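Local coordinates for protein TetR family transcriptional regulator (Chloroflexus aurantiacus, PDB 3NRG) that probably acts as a DNA-binding transcriptional regulator of the TetR family, recognising regulatory DNA through a helix-turn-helix in its N-terminal part, at residues A[23-28]-A[36-41]; A[29-34]-A[59-64]; A[132-137]-A[163-168]. One frame throughout, in Å; residues are numbered along the deposited sequence. Where two conformers were deposited one is given.

How the interactions relate
Interactions 1 and 2 adjoin each other in the predicted DNA-binding part of the chain, with centres 9 Å apart. They alternate along the sequence, so residues 29-34 lie between the two segments of interaction 1. F26 of interaction 1 packs on L64 of interaction 2. Together they tie helices 12-28, 36-43 and 57-78 and the loop between the first two. Residues 36-41 of interaction 1 belong to the predicted helix-turn-helix. Interaction 3 is far from it, in the C-terminal domain. Its centre is 30 Å from that of interaction 1 and 24 Å from that of interaction 2. The nearest atoms of interactions 2 and 3 are about 13 Å apart.

Interaction 1: residues A[23-28]-A[36-41]; sequences LDEFAQ and INRITE
E25 and R38 form a salt bridge between helix 12-28 and helix 36-43 in the predicted DNA-binding part of the chain, near its N-terminus, and I39 adds an apolar contact beside it. The backbones come nearest at E25 and I39, with CA atoms 7.1 Å apart.

E25 OE1 lies at the edge of the R38 guanidinium, in its plane, while OE2 approaches obliquely. R38 NE gives a hydrogen bond of 2.8 Å to E25 OE1. OE1 accepts through its syn lone pair. R38 NH2 reaches E25 OE2, also at 2.8 Å, but this bond is bent and weak. The two flat groups are 37° apart, so the bridge is not coplanar.

Both chains must turn to meet. E25 leaves its helix with CG anti to the backbone N (chi1 -175°), which carries CG alongside I39. The bend at chi2 then turns the carboxylate to R38. R38 starts out in the same way and bends at chi3, which brings NE round to the acid. The two side chains cross at about a right angle.

E25 CG is 3.8 Å from I39 CG1, and I39 CD1 touches the same carbon. The charged end and the aliphatic stem of E25 thus have different partners.

E25 OE2 also accepts from S35 N, and R38 NH2 has a weak bond to S33 O. The carboxylate is therefore held from the loop as well as from R38, and these bonds probably keep the buried acid ionised. The F26 ring packs on helices 57-78 and 106-114.

Residues 36-41 fall in the predicted helix-turn-helix. The bridge joins its first helix to the preceding helix, as in the small N-terminal helical bundle of TetR-family regulators.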
ATOM      1  N   LEU A  23      13.301  -1.580  -6.004  1.00 30.74           N
ATOM      2  CA  LEU A  23      11.881  -1.901  -5.823  1.00 29.49           C
ATOM      3  C   LEU A  23      11.618  -3.385  -6.080  1.00 34.11           C
ATOM      4  O   LEU A  23      11.008  -4.045  -5.240  1.00 33.56           O
ATOM      5  CB  LEU A  23      10.985  -1.023  -6.726  1.00 28.89           C
ATOM      6  CG  LEU A  23      10.841   0.438  -6.312  1.00 33.19           C
ATOM      7  CD1 LEU A  23      10.125   1.233  -7.373  1.00 33.69           C
ATOM      8  CD2 LEU A  23      10.120   0.563  -4.994  1.00 34.91           C
ATOM      9  N   ASP A  24      12.140  -3.925  -7.207  1.00 31.35           N
ATOM     10  CA  ASP A  24      11.996  -5.340  -7.554  1.00 31.77           C
ATOM     11  C   ASP A  24      12.580  -6.253  -6.473  1.00 37.22           C
ATOM     12  O   ASP A  24      11.896  -7.164  -6.020  1.00 37.37           O
ATOM     13  CB  ASP A  24      12.646  -5.643  -8.918  1.00 34.59           C
ATOM     14  CG  ASP A  24      11.797  -5.269 -10.119  1.00 44.79           C
ATOM     15  OD1 ASP A  24      10.555  -5.423 -10.040  1.00 43.93           O
ATOM     16  OD2 ASP A  24      12.378  -4.932 -11.174  1.00 52.42           O
ATOM     17  N   GLU A  25      13.824  -5.970  -6.022  1.00 34.18           N
ATOM     18  CA  GLU A  25      14.521  -6.762  -5.002  1.00 34.53           C
ATOM     19  C   GLU A  25      13.781  -6.793  -3.648  1.00 38.65           C
ATOM     20  O   GLU A  25      13.646  -7.861  -3.050  1.00 38.35           O
ATOM     21  CB  GLU A  25      15.974  -6.259  -4.827  1.00 36.35           C
ATOM     22  CG  GLU A  25      16.824  -7.095  -3.875  1.00 43.68           C
ATOM     23  CD  GLU A  25      17.216  -8.484  -4.353  1.00 55.54           C
ATOM     24  OE1 GLU A  25      17.092  -8.760  -5.569  1.00 52.66           O
ATOM     25  OE2 GLU A  25      17.695  -9.282  -3.513  1.00 35.64           O
ATOM     26  N   PHE A  26      13.321  -5.631  -3.164  1.00 35.67           N
ATOM     27  CA  PHE A  26      12.626  -5.551  -1.879  1.00 35.85           C
ATOM     28  C   PHE A  26      11.164  -6.056  -1.926  1.00 42.25           C
ATOM     29  O   PHE A  26      10.626  -6.444  -0.888  1.00 42.78           O
ATOM     30  CB  PHE A  26      12.716  -4.140  -1.278  1.00 36.91           C
ATOM     31  CG  PHE A  26      14.011  -3.869  -0.547  1.00 39.13           C
ATOM     32  CD1 PHE A  26      15.055  -3.195  -1.171  1.00 42.32           C
ATOM     33  CD2 PHE A  26      14.189  -4.289   0.767  1.00 41.69           C
ATOM     34  CE1 PHE A  26      16.245  -2.926  -0.488  1.00 43.83           C
ATOM     35  CE2 PHE A  26      15.392  -4.045   1.438  1.00 45.29           C
ATOM     36  CZ  PHE A  26      16.407  -3.357   0.808  1.00 43.62           C
ATOM     37  N   ALA A  27      10.540  -6.080  -3.120  1.00 39.08           N
ATOM     38  CA  ALA A  27       9.169  -6.576  -3.262  1.00 38.67           C
ATOM     39  C   ALA A  27       9.136  -8.093  -3.514  1.00 43.58           C
ATOM     40  O   ALA A  27       8.223  -8.775  -3.034  1.00 43.02           O
ATOM     41  CB  ALA A  27       8.458  -5.844  -4.387  1.00 38.89           C
ATOM     42  N   GLN A  28      10.130  -8.617  -4.268  1.00 41.01           N
ATOM     43  CA  GLN A  28      10.210 -10.043  -4.614  1.00 41.77           C
ATOM     44  C   GLN A  28      10.840 -10.897  -3.502  1.00 47.83           C
ATOM     45  O   GLN A  28      10.717 -12.125  -3.534  1.00 48.66           O
ATOM     46  CB  GLN A  28      10.980 -10.241  -5.929  1.00 43.61           C
ATOM     47  CG  GLN A  28      10.256  -9.706  -7.164  1.00 56.36           C
ATOM     48  CD  GLN A  28      11.144  -9.682  -8.398  1.00 72.90           C
ATOM     49  OE1 GLN A  28      12.198 -10.335  -8.464  1.00 66.13           O
ATOM     50  NE2 GLN A  28      10.727  -8.940  -9.409  1.00 66.03           N
ATOM     51  N   ILE A  36      22.509  -7.616  -1.680  1.00 38.51           N
ATOM     52  CA  ILE A  36      23.168  -6.378  -2.126  1.00 37.66           C
ATOM     53  C   ILE A  36      23.925  -6.603  -3.452  1.00 41.20           C
ATOM     54  O   ILE A  36      23.899  -5.739  -4.328  1.00 40.52           O
ATOM     55  CB  ILE A  36      24.100  -5.815  -1.000  1.00 41.21           C
ATOM     56  CG1 ILE A  36      23.311  -5.531   0.327  1.00 40.56           C
ATOM     57  CG2 ILE A  36      24.895  -4.585  -1.468  1.00 41.61           C
ATOM     58  CD1 ILE A  36      22.152  -4.516   0.226  1.00 43.13           C
ATOM     59  N   ASN A  37      24.565  -7.779  -3.605  1.00 38.50           N
ATOM     60  CA  ASN A  37      25.295  -8.131  -4.830  1.00 38.89           C
ATOM     61  C   ASN A  37      24.356  -8.324  -6.021  1.00 41.70           C
ATOM     62  O   ASN A  37      24.730  -7.996  -7.150  1.00 41.32           O
ATOM     63  CB  ASN A  37      26.163  -9.370  -4.614  1.00 40.23           C
ATOM     64  CG  ASN A  37      27.372  -9.125  -3.739  1.00 60.55           C
ATOM     65  OD1 ASN A  37      27.939  -8.019  -3.692  1.00 57.35           O
ATOM     66  ND2 ASN A  37      27.841 -10.170  -3.091  1.00 52.45           N
ATOM     67  N   ARG A  38      23.121  -8.833  -5.769  1.00 37.10           N
ATOM     68  CA  ARG A  38      22.106  -8.995  -6.816  1.00 35.84           C
ATOM     69  C   ARG A  38      21.635  -7.606  -7.297  1.00 38.05           C
ATOM     70  O   ARG A  38      21.408  -7.414  -8.493  1.00 38.03           O
ATOM     71  CB  ARG A  38      20.921  -9.855  -6.310  1.00 34.55           C
ATOM     72  CG  ARG A  38      19.843 -10.131  -7.368  1.00 42.01           C
ATOM     73  CD  ARG A  38      19.020 -11.382  -7.076  1.00 52.11           C
ATOM     74  NE  ARG A  38      18.310 -11.313  -5.794  1.00 59.34           N
ATOM     75  CZ  ARG A  38      18.504 -12.167  -4.792  1.00 76.95           C
ATOM     76  NH1 ARG A  38      19.368 -13.167  -4.921  1.00 71.79           N
ATOM     77  NH2 ARG A  38      17.823 -12.039  -3.661  1.00 57.39           N
ATOM     78  N   ILE A  39      21.577  -6.622  -6.368  1.00 32.79           N
ATOM     79  CA  ILE A  39      21.215  -5.242  -6.684  1.00 31.21           C
ATOM     80  C   ILE A  39      22.246  -4.623  -7.626  1.00 37.56           C
ATOM     81  O   ILE A  39      21.876  -4.147  -8.695  1.00 36.64           O
ATOM     82  CB  ILE A  39      21.014  -4.400  -5.390  1.00 33.04           C
ATOM     83  CG1 ILE A  39      19.735  -4.846  -4.635  1.00 31.59           C
ATOM     84  CG2 ILE A  39      20.982  -2.882  -5.706  1.00 33.10           C
ATOM     85  CD1 ILE A  39      19.652  -4.374  -3.178  1.00 33.35           C
ATOM     86  N   THR A  40      23.551  -4.687  -7.253  1.00 36.98           N
ATOM     87  CA  THR A  40      24.640  -4.118  -8.059  1.00 37.87           C
ATOM     88  C   THR A  40      24.777  -4.794  -9.423  1.00 44.06           C
ATOM     89  O   THR A  40      25.074  -4.119 -10.410  1.00 44.74           O
ATOM     90  CB  THR A  40      25.959  -4.081  -7.268  1.00 46.75           C
ATOM     91  OG1 THR A  40      26.313  -5.402  -6.870  1.00 48.80           O
ATOM     92  CG2 THR A  40      25.888  -3.163  -6.049  1.00 42.97           C
ATOM     93  N   GLU A  41      24.523  -6.119  -9.484  1.00 41.92           N
ATOM     94  CA  GLU A  41      24.581  -6.897 -10.729  1.00 42.74           C
ATOM     95  C   GLU A  41      23.430  -6.497 -11.691  1.00 45.95           C
ATOM     96  O   GLU A  41      23.682  -6.240 -12.868  1.00 46.21           O
ATOM     97  CB  GLU A  41      24.541  -8.410 -10.421  1.00 44.81           C
ATOM     98  CG  GLU A  41      24.934  -9.289 -11.597  1.00 58.63           C
ATOM     99  CD  GLU A  41      25.054 -10.773 -11.301  1.00 86.17           C
ATOM    100  OE1 GLU A  41      24.669 -11.198 -10.187  1.00 85.12           O
ATOM    101  OE2 GLU A  41      25.507 -11.517 -12.201  1.00 83.62           O
TER

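Interaction 2: residues A[29-34]-A[59-64]; sequences NDYDSV and DCYLYL
Y31 and Y61 make a T-shaped aromatic pair between the loop after helix 12-28 and helix 57-78. The edge of Y31 points at the face of Y61. The ring planes stand at 80°, and the centroids are 5.4 Å apart.

The tight part is small. It involves CD1 and CE1 on one side of the Y31 ring. CE1 comes to 3.7 Å from Y61 CB, which lies near the Y31 plane at its edge. CD1 sits over the face of Y61, 3.9 Å from Y61 CG. The contact therefore falls at the root of the Y61 ring, where it joins the helix, and not at its hydroxyl. Both rings are carried out from their backbones with CG anti to N (chi1 -175° in Y31, -177° in Y61), and each CB points at the other segment.

The looser side is the CD2 and CE2 edge of Y31, which turns away from Y61. Y31 as a whole is partly exposed, whereas Y61 is buried. No hydrogen bond joins the two segments.

K57, at the start of helix 57-78, binds Y31 O and makes a cation-pi contact with the Y31 ring. P121 also touches Y31, while Y61 reaches on to A115 and V120, in the chain just beyond helix 106-114.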
ATOM      1  N   ASN A  29      11.537 -10.258  -2.536  1.00 44.71           N
ATOM      2  CA  ASN A  29      12.233 -10.984  -1.469  1.00 45.59           C
ATOM      3  C   ASN A  29      11.962 -10.398  -0.084  1.00 50.69           C
ATOM      4  O   ASN A  29      11.698  -9.197   0.044  1.00 50.03           O
ATOM      5  CB  ASN A  29      13.756 -10.995  -1.728  1.00 44.71           C
ATOM      6  CG  ASN A  29      14.156 -11.615  -3.037  1.00 59.40           C
ATOM      7  OD1 ASN A  29      14.275 -12.836  -3.162  1.00 61.86           O
ATOM      8  ND2 ASN A  29      14.408 -10.781  -4.033  1.00 42.96           N
ATOM      9  N   ASP A  30      12.069 -11.250   0.964  1.00 48.75           N
ATOM     10  CA  ASP A  30      11.939 -10.838   2.367  0.50 48.72           C
ATOM     11  C   ASP A  30      13.173 -10.016   2.749  1.00 52.57           C
ATOM     12  O   ASP A  30      14.242 -10.229   2.176  1.00 53.02           O
ATOM     13  CB  ASP A  30      11.819 -12.086   3.281  0.50 51.94           C
ATOM     14  CG  ASP A  30      11.925 -11.798   4.775  0.50 63.07           C
ATOM     15  OD1 ASP A  30      11.045 -11.093   5.305  0.50 63.04           O
ATOM     16  OD2 ASP A  30      12.891 -12.279   5.404  0.50 69.22           O
ATOM     17  N   TYR A  31      13.034  -9.077   3.711  1.00 48.03           N
ATOM     18  CA  TYR A  31      14.149  -8.220   4.154  1.00 47.71           C
ATOM     19  C   TYR A  31      15.479  -8.984   4.375  1.00 54.16           C
ATOM     20  O   TYR A  31      16.526  -8.534   3.905  1.00 54.17           O
ATOM     21  CB  TYR A  31      13.762  -7.403   5.408  1.00 47.90           C
ATOM     22  CG  TYR A  31      14.827  -6.412   5.821  1.00 48.92           C
ATOM     23  CD1 TYR A  31      14.885  -5.143   5.255  1.00 49.87           C
ATOM     24  CD2 TYR A  31      15.813  -6.762   6.741  1.00 50.55           C
ATOM     25  CE1 TYR A  31      15.897  -4.247   5.591  1.00 50.69           C
ATOM     26  CE2 TYR A  31      16.827  -5.873   7.086  1.00 51.87           C
ATOM     27  CZ  TYR A  31      16.873  -4.621   6.498  1.00 57.87           C
ATOM     28  OH  TYR A  31      17.859  -3.738   6.855  1.00 59.32           O
ATOM     29  N   ASP A  32      15.431 -10.130   5.091  1.00 52.46           N
ATOM     30  CA  ASP A  32      16.619 -10.941   5.389  1.00 53.71           C
ATOM     31  C   ASP A  32      17.165 -11.672   4.146  1.00 57.39           C
ATOM     32  O   ASP A  32      18.344 -12.028   4.117  1.00 58.34           O
ATOM     33  CB  ASP A  32      16.322 -11.940   6.519  1.00 56.55           C
ATOM     34  N   SER A  33      16.309 -11.885   3.123  1.00 52.25           N
ATOM     35  CA  SER A  33      16.693 -12.577   1.884  1.00 51.69           C
ATOM     36  C   SER A  33      17.163 -11.593   0.771  1.00 52.06           C
ATOM     37  O   SER A  33      17.545 -12.037  -0.319  1.00 52.65           O
ATOM     38  CB  SER A  33      15.539 -13.443   1.382  1.00 55.50           C
ATOM     39  OG  SER A  33      15.915 -14.219   0.256  1.00 66.97           O
ATOM     40  N   VAL A  34      17.156 -10.268   1.062  1.00 44.37           N
ATOM     41  CA  VAL A  34      17.594  -9.235   0.113  1.00 42.35           C
ATOM     42  C   VAL A  34      19.114  -9.316  -0.101  1.00 45.64           C
ATOM     43  O   VAL A  34      19.877  -9.334   0.873  1.00 45.65           O
ATOM     44  CB  VAL A  34      17.131  -7.812   0.554  1.00 44.99           C
ATOM     45  CG1 VAL A  34      17.824  -6.717  -0.260  1.00 44.38           C
ATOM     46  CG2 VAL A  34      15.609  -7.677   0.458  1.00 43.54           C
ATOM     47  N   ASP A  59      18.846   1.756   5.875  1.00 40.07           N
ATOM     48  CA  ASP A  59      18.612   3.090   5.309  1.00 39.45           C
ATOM     49  C   ASP A  59      17.921   3.016   3.955  1.00 42.06           C
ATOM     50  O   ASP A  59      17.045   3.843   3.663  1.00 41.36           O
ATOM     51  CB  ASP A  59      19.928   3.881   5.203  1.00 42.52           C
ATOM     52  CG  ASP A  59      20.506   4.326   6.539  1.00 53.72           C
ATOM     53  OD1 ASP A  59      19.919   3.973   7.593  1.00 53.83           O
ATOM     54  OD2 ASP A  59      21.537   5.034   6.532  1.00 60.71           O
ATOM     55  N   CYS A  60      18.282   2.000   3.138  1.00 37.59           N
ATOM     56  CA  CYS A  60      17.672   1.783   1.824  1.00 36.10           C
ATOM     57  C   CYS A  60      16.201   1.373   1.964  1.00 38.74           C
ATOM     58  O   CYS A  60      15.352   1.895   1.247  1.00 37.40           O
ATOM     59  CB  CYS A  60      18.468   0.758   1.022  1.00 36.49           C
ATOM     60  SG  CYS A  60      17.929   0.581  -0.693  1.00 39.57           S
ATOM     61  N   TYR A  61      15.901   0.472   2.921  1.00 35.77           N
ATOM     62  CA  TYR A  61      14.538   0.021   3.194  1.00 35.33           C
ATOM     63  C   TYR A  61      13.648   1.167   3.699  1.00 39.23           C
ATOM     64  O   TYR A  61      12.492   1.271   3.283  1.00 37.77           O
ATOM     65  CB  TYR A  61      14.541  -1.141   4.197  1.00 37.17           C
ATOM     66  CG  TYR A  61      13.161  -1.705   4.460  1.00 38.60           C
ATOM     67  CD1 TYR A  61      12.543  -2.545   3.538  1.00 39.91           C
ATOM     68  CD2 TYR A  61      12.472  -1.399   5.632  1.00 39.90           C
ATOM     69  CE1 TYR A  61      11.269  -3.056   3.768  1.00 41.16           C
ATOM     70  CE2 TYR A  61      11.200  -1.911   5.877  1.00 40.58           C
ATOM     71  CZ  TYR A  61      10.598  -2.738   4.938  1.00 48.68           C
ATOM     72  OH  TYR A  61       9.343  -3.248   5.163  1.00 47.05           O
ATOM     73  N   LEU A  62      14.188   2.021   4.592  1.00 37.34           N
ATOM     74  CA  LEU A  62      13.470   3.183   5.129  1.00 37.83           C
ATOM     75  C   LEU A  62      13.115   4.166   4.020  1.00 42.74           C
ATOM     76  O   LEU A  62      12.014   4.725   4.026  1.00 42.65           O
ATOM     77  CB  LEU A  62      14.311   3.891   6.205  1.00 39.29           C
ATOM     78  CG  LEU A  62      13.944   3.590   7.658  1.00 45.32           C
ATOM     79  CD1 LEU A  62      14.378   2.184   8.064  1.00 46.07           C
ATOM     80  CD2 LEU A  62      14.576   4.598   8.591  1.00 49.77           C
ATOM     81  N   TYR A  63      14.049   4.382   3.064  1.00 39.27           N
ATOM     82  CA  TYR A  63      13.836   5.268   1.915  1.00 38.41           C
ATOM     83  C   TYR A  63      12.672   4.757   1.044  1.00 41.62           C
ATOM     84  O   TYR A  63      11.822   5.546   0.628  1.00 41.82           O
ATOM     85  CB  TYR A  63      15.139   5.393   1.088  1.00 39.59           C
ATOM     86  CG  TYR A  63      14.961   6.059  -0.262  1.00 40.51           C
ATOM     87  CD1 TYR A  63      14.818   7.440  -0.368  1.00 42.79           C
ATOM     88  CD2 TYR A  63      14.993   5.316  -1.438  1.00 40.87           C
ATOM     89  CE1 TYR A  63      14.663   8.060  -1.608  1.00 43.44           C
ATOM     90  CE2 TYR A  63      14.837   5.924  -2.685  1.00 41.87           C
ATOM     91  CZ  TYR A  63      14.680   7.299  -2.765  1.00 49.45           C
ATOM     92  OH  TYR A  63      14.540   7.906  -3.989  1.00 51.43           O
ATOM     93  N   LEU A  64      12.625   3.437   0.802  1.00 36.54           N
ATOM     94  CA  LEU A  64      11.578   2.813  -0.001  1.00 35.05           C
ATOM     95  C   LEU A  64      10.209   2.859   0.700  1.00 40.09           C
ATOM     96  O   LEU A  64       9.187   3.054   0.033  1.00 39.95           O
ATOM     97  CB  LEU A  64      11.960   1.366  -0.352  1.00 34.46           C
ATOM     98  CG  LEU A  64      13.222   1.184  -1.208  1.00 37.97           C
ATOM     99  CD1 LEU A  64      13.605  -0.240  -1.276  1.00 37.66           C
ATOM    100  CD2 LEU A  64      13.033   1.741  -2.613  1.00 38.54           C
TER

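Interaction 3: residues A[132-137]-A[163-168]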
ATOM      1  N   HIS A 132      -0.759   0.121  12.525  1.00 36.08           N
ATOM      2  CA  HIS A 132      -1.933   0.531  13.324  1.00 36.11           C
ATOM      3  C   HIS A 132      -2.640   1.816  12.831  1.00 39.85           C
ATOM      4  O   HIS A 132      -3.666   2.205  13.397  1.00 38.93           O
ATOM      5  CB  HIS A 132      -1.559   0.654  14.816  1.00 37.97           C
ATOM      6  CG  HIS A 132      -1.065  -0.625  15.413  1.00 41.84           C
ATOM      7  ND1 HIS A 132       0.288  -0.868  15.581  1.00 44.32           N
ATOM      8  CD2 HIS A 132      -1.756  -1.715  15.810  1.00 43.44           C
ATOM      9  CE1 HIS A 132       0.373  -2.078  16.101  1.00 43.93           C
ATOM     10  NE2 HIS A 132      -0.832  -2.631  16.249  1.00 43.93           N
ATOM     11  N   GLY A 133      -2.092   2.447  11.786  1.00 36.23           N
ATOM     12  CA  GLY A 133      -2.616   3.696  11.238  1.00 35.57           C
ATOM     13  C   GLY A 133      -4.012   3.589  10.663  1.00 37.42           C
ATOM     14  O   GLY A 133      -4.906   4.337  11.072  1.00 37.62           O
ATOM     15  N   SER A 134      -4.212   2.662   9.693  1.00 31.19           N
ATOM     16  CA  SER A 134      -5.515   2.467   9.037  1.00 29.52           C
ATOM     17  C   SER A 134      -6.611   1.975  10.007  1.00 30.64           C
ATOM     18  O   SER A 134      -7.726   2.493   9.971  1.00 30.30           O
ATOM     19  CB  SER A 134      -5.388   1.539   7.830  1.00 32.47           C
ATOM     20  OG  SER A 134      -4.678   0.353   8.146  1.00 43.30           O
ATOM     21  N   PHE A 135      -6.269   1.031  10.913  1.00 25.31           N
ATOM     22  CA  PHE A 135      -7.201   0.519  11.931  1.00 24.40           C
ATOM     23  C   PHE A 135      -7.743   1.666  12.804  1.00 28.80           C
ATOM     24  O   PHE A 135      -8.952   1.730  13.058  1.00 28.64           O
ATOM     25  CB  PHE A 135      -6.514  -0.550  12.817  1.00 26.08           C
ATOM     26  CG  PHE A 135      -7.362  -1.049  13.973  1.00 27.50           C
ATOM     27  CD1 PHE A 135      -7.348  -0.395  15.202  1.00 30.91           C
ATOM     28  CD2 PHE A 135      -8.163  -2.175  13.834  1.00 28.41           C
ATOM     29  CE1 PHE A 135      -8.151  -0.838  16.257  1.00 31.90           C
ATOM     30  CE2 PHE A 135      -8.953  -2.625  14.895  1.00 31.55           C
ATOM     31  CZ  PHE A 135      -8.947  -1.949  16.097  1.00 30.48           C
ATOM     32  N   ALA A 136      -6.841   2.566  13.263  1.00 24.94           N
ATOM     33  CA  ALA A 136      -7.197   3.715  14.097  1.00 25.49           C
ATOM     34  C   ALA A 136      -8.156   4.663  13.375  1.00 30.17           C
ATOM     35  O   ALA A 136      -9.068   5.211  14.009  1.00 31.38           O
ATOM     36  CB  ALA A 136      -5.942   4.462  14.527  1.00 26.85           C
ATOM     37  N   TYR A 137      -7.972   4.839  12.043  1.00 25.55           N
ATOM     38  CA  TYR A 137      -8.846   5.700  11.235  1.00 25.48           C
ATOM     39  C   TYR A 137     -10.256   5.098  11.100  1.00 28.76           C
ATOM     40  O   TYR A 137     -11.244   5.813  11.281  1.00 29.42           O
ATOM     41  CB  TYR A 137      -8.220   5.975   9.852  1.00 26.06           C
ATOM     42  CG  TYR A 137      -9.037   6.914   8.985  1.00 27.43           C
ATOM     43  CD1 TYR A 137      -9.178   8.261   9.318  1.00 29.42           C
ATOM     44  CD2 TYR A 137      -9.621   6.472   7.799  1.00 27.70           C
ATOM     45  CE1 TYR A 137      -9.926   9.129   8.524  1.00 29.10           C
ATOM     46  CE2 TYR A 137     -10.356   7.336   6.985  1.00 28.96           C
ATOM     47  CZ  TYR A 137     -10.517   8.662   7.360  1.00 34.69           C
ATOM     48  OH  TYR A 137     -11.236   9.516   6.563  1.00 32.93           O
ATOM     49  N   VAL A 163     -12.647  -5.679  11.140  1.00 21.38           N
ATOM     50  CA  VAL A 163     -13.274  -6.222   9.922  1.00 20.11           C
ATOM     51  C   VAL A 163     -12.979  -5.330   8.706  1.00 24.04           C
ATOM     52  O   VAL A 163     -12.607  -5.840   7.655  1.00 23.22           O
ATOM     53  CB  VAL A 163     -14.809  -6.469  10.117  1.00 22.98           C
ATOM     54  CG1 VAL A 163     -15.462  -6.959   8.827  1.00 22.05           C
ATOM     55  CG2 VAL A 163     -15.064  -7.453  11.254  1.00 23.01           C
ATOM     56  N   LEU A 164     -13.111  -4.000   8.862  1.00 22.37           N
ATOM     57  CA  LEU A 164     -12.823  -3.048   7.780  1.00 22.29           C
ATOM     58  C   LEU A 164     -11.339  -3.094   7.384  1.00 27.87           C
ATOM     59  O   LEU A 164     -11.022  -3.197   6.196  1.00 27.54           O
ATOM     60  CB  LEU A 164     -13.219  -1.619   8.187  1.00 22.69           C
ATOM     61  CG  LEU A 164     -14.728  -1.339   8.337  1.00 27.43           C
ATOM     62  CD1 LEU A 164     -14.964  -0.072   9.122  1.00 28.29           C
ATOM     63  CD2 LEU A 164     -15.409  -1.244   6.989  1.00 29.05           C
ATOM     64  N   ASN A 165     -10.433  -3.081   8.385  1.00 25.42           N
ATOM     65  CA  ASN A 165      -8.986  -3.109   8.153  1.00 24.80           C
ATOM     66  C   ASN A 165      -8.520  -4.358   7.394  1.00 28.29           C
ATOM     67  O   ASN A 165      -7.754  -4.225   6.446  1.00 29.16           O
ATOM     68  CB  ASN A 165      -8.212  -2.943   9.465  1.00 24.93           C
ATOM     69  CG  ASN A 165      -6.721  -2.781   9.269  1.00 41.38           C
ATOM     70  OD1 ASN A 165      -6.245  -1.816   8.652  1.00 34.79           O
ATOM     71  ND2 ASN A 165      -5.953  -3.715   9.804  1.00 27.68           N
ATOM     72  N   VAL A 166      -8.991  -5.563   7.788  1.00 23.86           N
ATOM     73  CA  VAL A 166      -8.584  -6.811   7.109  1.00 23.30           C
ATOM     74  C   VAL A 166      -9.104  -6.899   5.674  1.00 26.77           C
ATOM     75  O   VAL A 166      -8.398  -7.386   4.799  1.00 26.42           O
ATOM     76  CB  VAL A 166      -8.866  -8.106   7.931  1.00 27.72           C
ATOM     77  CG1 VAL A 166      -8.070  -8.111   9.232  1.00 28.04           C
ATOM     78  CG2 VAL A 166     -10.365  -8.296   8.198  1.00 27.43           C
ATOM     79  N   VAL A 167     -10.316  -6.387   5.426  1.00 24.08           N
ATOM     80  CA  VAL A 167     -10.910  -6.377   4.088  1.00 23.64           C
ATOM     81  C   VAL A 167     -10.131  -5.425   3.178  1.00 29.48           C
ATOM     82  O   VAL A 167      -9.662  -5.841   2.113  1.00 30.48           O
ATOM     83  CB  VAL A 167     -12.425  -6.027   4.141  1.00 26.71           C
ATOM     84  CG1 VAL A 167     -12.957  -5.682   2.759  1.00 26.33           C
ATOM     85  CG2 VAL A 167     -13.231  -7.167   4.762  1.00 26.35           C
ATOM     86  N   PHE A 168      -9.934  -4.166   3.630  1.00 26.19           N
ATOM     87  CA  PHE A 168      -9.201  -3.139   2.870  1.00 25.99           C
ATOM     88  C   PHE A 168      -7.744  -3.553   2.564  1.00 29.37           C
ATOM     89  O   PHE A 168      -7.216  -3.220   1.504  1.00 29.39           O
ATOM     90  CB  PHE A 168      -9.233  -1.790   3.619  1.00 27.77           C
ATOM     91  CG  PHE A 168     -10.459  -0.948   3.359  1.00 29.51           C
ATOM     92  CD1 PHE A 168     -11.717  -1.375   3.767  1.00 32.80           C
ATOM     93  CD2 PHE A 168     -10.350   0.305   2.766  1.00 32.18           C
ATOM     94  CE1 PHE A 168     -12.852  -0.592   3.534  1.00 34.15           C
ATOM     95  CE2 PHE A 168     -11.482   1.098   2.552  1.00 35.45           C
ATOM     96  CZ  PHE A 168     -12.727   0.639   2.923  1.00 33.65           C
TER
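S134 and N165 link helix 124-147 to helix 157-179, two successive helices of the all-helical C-terminal domain found in TetR-family regulators. The contact lies near the surface.

S134 follows G133 and points toward the other helix. The first segment is kinked here: the backbone N atoms of S134 and F135 lack a bond to the preceding turn. S134 OG gives a hydrogen bond to N165 OD1. N165 extends to meet it, with CG anti to the backbone N (chi1 -172°).

F135 comes next. Its CB lies 4.2 Å from N165 CG, and N165 CB sits at the edge of the phenylalanine ring, near its plane. The ring packs further on D158, A161 and F162 of helix 157-179. An alanine in place of N165 would keep CB beside the ring but is likely to leave the S134 hydroxyl without this acceptor and open a gap between the helices.

The helical bonds resume with A136 N to H132 O at 3.2 Å. Y137 turns elsewhere, and its OH bonds to Y90 OH.

The S134 OG to N165 OD1 bond is 2.7 Å long, with OG tilted 17° from the carbonyl plane of the amide.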